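Local coordinates for protein isoaspartyl dipeptidase (Fervidobacterium islandicum, PDB 7CF6) that hydrolyses isoaspartyl dipeptides, probably as a zinc-dependent metallopeptidase of the amidohydrolase family that takes part in protein repair, at residues I62-H67 with N283-S288; H67-G72 with E111-K116. One frame throughout, in Å; residues are numbered along the deposited sequence.

Overall arrangement
From the N terminus, the chain passes a small beta region and enters strand 55-66, at whose end sit two zinc-binding histidines, His-65 in the strand and His-67 just after it. Residues 62-67 meet 283-288, over 200 residues later, in interaction 1, closing a long loop that contains most of the barrel. The chain turns away at 67-72 and, after helix 86-91 and strand 94-99, returns as helix 110-121 to pack on 67-72 in interaction 2. This shorter loop of about 40 residues lies within the longer one, and His-67 belongs to both. Interaction 1 joins the end of one barrel strand to a late one, 284-287; interaction 2 ties the loop after the first to an outer helix.

Interaction 1 of 2, residues I62-H67 with N283-S288; sequences IDPHVH and NVTISS. With ZN (zinc ion), chain R; FWO ((2S)-2-[[(3S)-3-azanyl-4-oxidanyl-4-oxidanylidene-butanoyl]amino]-4-methyl-pentanoic acid), chain P.
The His-65 ring carries a zinc ion at its edge, in the ring plane, through NE2 at a long 2.7 Å, while OG of Ser-287 approaches the same ring obliquely. The His-67 ring also meets this zinc edge-on, and one of its faces lies under the bound dipeptide, with FWO O04 placed 4.0 Å above the ring plane over its centre. The two strands cross at 65°, with His-65 opposite Ser-287; CB of Ser-287 comes at CB of His-65 from the flank, their bonds from CA turned nearly at right angles. Pro-64 lies alongside, its CD 3.4 Å from the carbonyl O of Ile-286. The polar ends bond to residues outside the two segments: Ser-287 OG to Asp-250, His-65 ND1 to Asn-197.

The grip between the segments comes from Asp-63. With CG anti to the backbone N (chi1 -163°), its carboxylate reaches over to the start of the loop after strand 284-287. Its OD1 receives the backbone N of Ser-288 at 2.9 Å, on the syn side and nearly straight at 171°. A second bond, from Ser-288 OG to OD2, is modelled too closely to be trusted in detail; that hydroxyl also bonds to Gly-290 N. Asp-63 thereby holds the segment just ahead of Asp-289, another zinc ligand. Two histidines with one residue between them (His-X-His) at the end of one strand, and an aspartate just beyond another, are part of the signature of the metal centre in amidohydrolase-family TIM barrels.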
# COMPACT_ATOMS: atom_id res chain seq x y z
N ILE B 62 2.24 43.04 -1.71
CA ILE B 62 2.36 41.55 -1.60
C ILE B 62 1.75 41.17 -0.25
O ILE B 62 2.10 41.84 0.78
CB ILE B 62 3.84 41.10 -1.72
CG1 ILE B 62 4.58 41.81 -2.85
CG2 ILE B 62 3.94 39.59 -1.84
CD1 ILE B 62 6.03 41.35 -3.09
N ASP B 63 0.85 40.17 -0.26
CA ASP B 63 0.12 39.61 0.91
C ASP B 63 0.55 38.16 1.07
O ASP B 63 0.17 37.35 0.23
CB ASP B 63 -1.38 39.72 0.69
CG ASP B 63 -2.22 39.58 1.94
OD1 ASP B 63 -1.70 39.12 2.96
OD2 ASP B 63 -3.40 39.95 1.88
N PRO B 64 1.41 37.82 2.06
CA PRO B 64 2.04 36.49 2.14
C PRO B 64 1.27 35.37 2.87
O PRO B 64 1.82 34.31 3.10
CB PRO B 64 3.34 36.77 2.91
CG PRO B 64 3.39 38.26 3.14
CD PRO B 64 1.96 38.73 3.07
N HIS B 65 0.00 35.58 3.20
CA HIS B 65 -0.74 34.64 4.07
C HIS B 65 -2.24 34.83 3.83
O HIS B 65 -2.81 35.72 4.49
CB HIS B 65 -0.33 34.86 5.55
CG HIS B 65 -0.64 33.72 6.46
ND1 HIS B 65 0.34 32.94 7.03
CD2 HIS B 65 -1.83 33.22 6.86
CE1 HIS B 65 -0.23 32.00 7.75
NE2 HIS B 65 -1.56 32.14 7.66
N VAL B 66 -2.82 34.05 2.91
CA VAL B 66 -4.24 34.14 2.46
C VAL B 66 -4.82 32.73 2.25
O VAL B 66 -4.15 31.89 1.62
CB VAL B 66 -4.36 35.02 1.21
CG1 VAL B 66 -5.81 35.35 0.86
CG2 VAL B 66 -3.57 36.30 1.37
N HIS B 67 -6.02 32.50 2.78
CA HIS B 67 -6.82 31.26 2.59
C HIS B 67 -7.67 31.39 1.33
O HIS B 67 -8.88 31.54 1.44
CB HIS B 67 -7.64 30.99 3.86
CG HIS B 67 -6.75 30.66 5.00
ND1 HIS B 67 -6.34 29.35 5.24
CD2 HIS B 67 -6.13 31.45 5.90
CE1 HIS B 67 -5.52 29.35 6.27
NE2 HIS B 67 -5.37 30.63 6.68
N ASN B 283 12.76 43.64 9.35
CA ASN B 283 12.60 42.22 9.76
C ASN B 283 11.12 41.86 9.91
O ASN B 283 10.84 40.68 10.23
CB ASN B 283 13.39 41.90 11.04
CG ASN B 283 14.87 42.14 10.87
OD1 ASN B 283 15.28 43.25 10.54
ND2 ASN B 283 15.67 41.10 11.06
N VAL B 284 10.20 42.80 9.66
CA VAL B 284 8.74 42.51 9.81
C VAL B 284 8.03 42.49 8.45
O VAL B 284 8.44 43.21 7.50
CB VAL B 284 8.10 43.51 10.78
CG1 VAL B 284 8.75 43.41 12.16
CG2 VAL B 284 8.18 44.92 10.25
N THR B 285 7.00 41.66 8.35
CA THR B 285 6.00 41.67 7.26
C THR B 285 4.61 41.74 7.90
O THR B 285 4.52 41.47 9.11
CB THR B 285 6.16 40.44 6.36
OG1 THR B 285 5.53 39.31 6.94
CG2 THR B 285 7.61 40.10 6.12
N ILE B 286 3.58 42.07 7.12
CA ILE B 286 2.17 41.98 7.58
C ILE B 286 1.41 41.12 6.57
O ILE B 286 1.75 41.19 5.36
CB ILE B 286 1.53 43.37 7.78
CG1 ILE B 286 1.69 44.27 6.55
CG2 ILE B 286 2.06 44.06 9.02
CD1 ILE B 286 0.64 45.37 6.45
N SER B 287 0.42 40.35 7.05
CA SER B 287 -0.41 39.42 6.23
C SER B 287 -1.90 39.53 6.62
O SER B 287 -2.23 39.41 7.83
CB SER B 287 0.10 38.01 6.34
OG SER B 287 0.01 37.47 7.66
N SER B 288 -2.76 39.66 5.61
CA SER B 288 -4.23 39.91 5.74
C SER B 288 -4.93 38.79 6.51
O SER B 288 -5.98 39.04 7.15
CB SER B 288 -4.86 40.05 4.38
OG SER B 288 -4.80 38.82 3.66
ZN ZN R . -4.03 31.67 8.52
C10 FWO P . -6.29 32.76 14.27
C13 FWO P . -7.48 30.05 11.65
C15 FWO P . -5.87 32.28 15.67
C17 FWO P . -7.97 28.97 9.39
O01 FWO P . -4.66 32.46 16.08
O02 FWO P . -5.80 31.72 11.50
O03 FWO P . -6.75 31.73 16.42
O04 FWO P . -8.66 29.89 8.86
O05 FWO P . -8.20 27.77 9.03
N06 FWO P . -6.95 31.66 13.55
N07 FWO P . -5.70 30.03 9.92
C08 FWO P . -7.27 33.93 14.44
C09 FWO P . -7.04 34.87 15.64
C11 FWO P . -8.36 35.40 16.21
C12 FWO P . -6.15 36.03 15.16
C14 FWO P . -6.64 31.22 12.18
C16 FWO P . -6.86 29.29 10.45

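Interaction 2 of 2, residues H67-G72 with E111-K116; sequences HITGGG and ENLYAK. With ZN (zinc ion), chain R; FWO ((2S)-2-[[(3S)-3-azanyl-4-oxidanyl-4-oxidanylidene-butanoyl]amino]-4-methyl-pentanoic acid), chain P.
Lys-116 NZ is gripped twice, by a salt bridge to Glu-83 and a hydrogen bond to the carbonyl O of Leu-84, and on the way its methylene chain, bent at chi2, passes the carbonyl O of Ile-68. Here the loop following a metal-bearing barrel strand, folded as a type I beta turn from His-67 to Gly-70, rests on helix 110-121 of the TIM barrel's outer layer. No hydrogen bond joins the two segments. CE of Lys-116 lies 3.5 Å from Ile-68 O, and the side chains of Ile-68 and Leu-113 cross at about a right angle, Ile-68 CG1 3.5 Å from Leu-113 CD1.

Thr-69 leads with its methyl. CG2 lies against the helix at CA of Leu-113, and passes the amide end of Asn-112, whose OD1 bonds to Arg-80 of a second subunit. A chi1 of 60° sets OG1 between the backbone N and carbonyl carbon, from where it donates to Gly-70 O at 3.0 Å, in the carbonyl plane on a lone pair. Beyond the turn, the chain runs to the pocket: the backbone N of Gly-72 reaches both oxygens of the alpha-carboxylate of the dipeptide's isoaspartyl residue, FWO O05 at 3.2 Å and FWO O04 at 3.3 Å.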
# COMPACT_ATOMS: atom_id res chain seq x y z
N HIS B 67 -6.02 32.50 2.78
CA HIS B 67 -6.82 31.26 2.59
C HIS B 67 -7.67 31.39 1.33
O HIS B 67 -8.88 31.54 1.44
CB HIS B 67 -7.64 30.99 3.86
CG HIS B 67 -6.75 30.66 5.00
ND1 HIS B 67 -6.34 29.35 5.24
CD2 HIS B 67 -6.13 31.45 5.90
CE1 HIS B 67 -5.52 29.35 6.27
NE2 HIS B 67 -5.37 30.63 6.68
N ILE B 68 -7.03 31.37 0.16
CA ILE B 68 -7.67 31.75 -1.13
C ILE B 68 -8.84 30.80 -1.44
O ILE B 68 -9.75 31.20 -2.19
CB ILE B 68 -6.62 31.79 -2.27
CG1 ILE B 68 -5.88 30.45 -2.43
CG2 ILE B 68 -5.66 32.94 -2.04
CD1 ILE B 68 -5.09 30.33 -3.72
N THR B 69 -8.83 29.59 -0.89
CA THR B 69 -9.88 28.56 -1.08
C THR B 69 -11.00 28.72 -0.05
O THR B 69 -11.99 27.98 -0.16
CB THR B 69 -9.28 27.14 -0.99
OG1 THR B 69 -8.68 26.94 0.29
CG2 THR B 69 -8.28 26.88 -2.08
N GLY B 70 -10.83 29.61 0.92
CA GLY B 70 -11.58 29.56 2.19
C GLY B 70 -10.89 28.66 3.21
O GLY B 70 -10.03 27.83 2.82
N GLY B 71 -11.23 28.86 4.48
CA GLY B 71 -10.73 28.07 5.63
C GLY B 71 -11.73 28.07 6.77
O GLY B 71 -12.92 28.07 6.49
N GLY B 72 -11.25 28.12 8.00
CA GLY B 72 -12.09 28.00 9.20
C GLY B 72 -12.79 26.67 9.21
O GLY B 72 -12.41 25.79 8.37
N GLU B 111 -5.07 20.13 -3.99
CA GLU B 111 -5.38 20.27 -5.45
C GLU B 111 -6.33 21.45 -5.70
O GLU B 111 -6.08 22.14 -6.68
CB GLU B 111 -6.03 19.03 -6.06
CG GLU B 111 -5.16 17.79 -5.93
CD GLU B 111 -5.17 17.12 -4.57
OE1 GLU B 111 -5.98 17.56 -3.70
OE2 GLU B 111 -4.34 16.18 -4.38
N ASN B 112 -7.34 21.63 -4.84
CA ASN B 112 -8.31 22.77 -4.88
C ASN B 112 -7.58 24.10 -4.68
O ASN B 112 -8.02 25.12 -5.28
CB ASN B 112 -9.36 22.68 -3.76
CG ASN B 112 -10.35 23.82 -3.79
OD1 ASN B 112 -11.08 23.97 -4.77
ND2 ASN B 112 -10.40 24.62 -2.73
N LEU B 113 -6.56 24.11 -3.83
CA LEU B 113 -5.73 25.32 -3.58
C LEU B 113 -4.89 25.62 -4.84
O LEU B 113 -4.84 26.81 -5.24
CB LEU B 113 -4.87 25.08 -2.34
CG LEU B 113 -3.71 26.03 -2.11
CD1 LEU B 113 -4.15 27.46 -1.75
CD2 LEU B 113 -2.83 25.44 -1.03
N TYR B 114 -4.31 24.58 -5.44
CA TYR B 114 -3.56 24.67 -6.73
C TYR B 114 -4.46 25.27 -7.84
O TYR B 114 -3.99 26.14 -8.61
CB TYR B 114 -2.98 23.30 -7.10
CG TYR B 114 -2.20 23.28 -8.39
CD1 TYR B 114 -0.97 23.92 -8.49
CD2 TYR B 114 -2.69 22.64 -9.52
CE1 TYR B 114 -0.24 23.92 -9.67
CE2 TYR B 114 -1.97 22.65 -10.71
CZ TYR B 114 -0.75 23.30 -10.79
OH TYR B 114 -0.06 23.29 -11.97
N ALA B 115 -5.72 24.86 -7.93
CA ALA B 115 -6.63 25.34 -8.99
C ALA B 115 -6.94 26.83 -8.78
O ALA B 115 -6.91 27.61 -9.75
CB ALA B 115 -7.91 24.53 -8.99
N LYS B 116 -7.27 27.20 -7.54
CA LYS B 116 -7.77 28.57 -7.25
C LYS B 116 -6.64 29.57 -7.46
O LYS B 116 -6.95 30.71 -7.82
CB LYS B 116 -8.27 28.68 -5.82
CG LYS B 116 -8.63 30.10 -5.39
CD LYS B 116 -9.70 30.69 -6.21
CE LYS B 116 -10.22 31.96 -5.59
NZ LYS B 116 -11.37 32.50 -6.35
ZN ZN R . -4.03 31.67 8.52
C10 FWO P . -6.29 32.76 14.27
C13 FWO P . -7.48 30.05 11.65
C15 FWO P . -5.87 32.28 15.67
C17 FWO P . -7.97 28.97 9.39
O01 FWO P . -4.66 32.46 16.08
O02 FWO P . -5.80 31.72 11.50
O03 FWO P . -6.75 31.73 16.42
O04 FWO P . -8.66 29.89 8.86
O05 FWO P . -8.20 27.77 9.03
N06 FWO P . -6.95 31.66 13.55
N07 FWO P . -5.70 30.03 9.92
C08 FWO P . -7.27 33.93 14.44
C09 FWO P . -7.04 34.87 15.64
C11 FWO P . -8.36 35.40 16.21
C12 FWO P . -6.15 36.03 15.16
C14 FWO P . -6.64 31.22 12.18
C16 FWO P . -6.86 29.29 10.45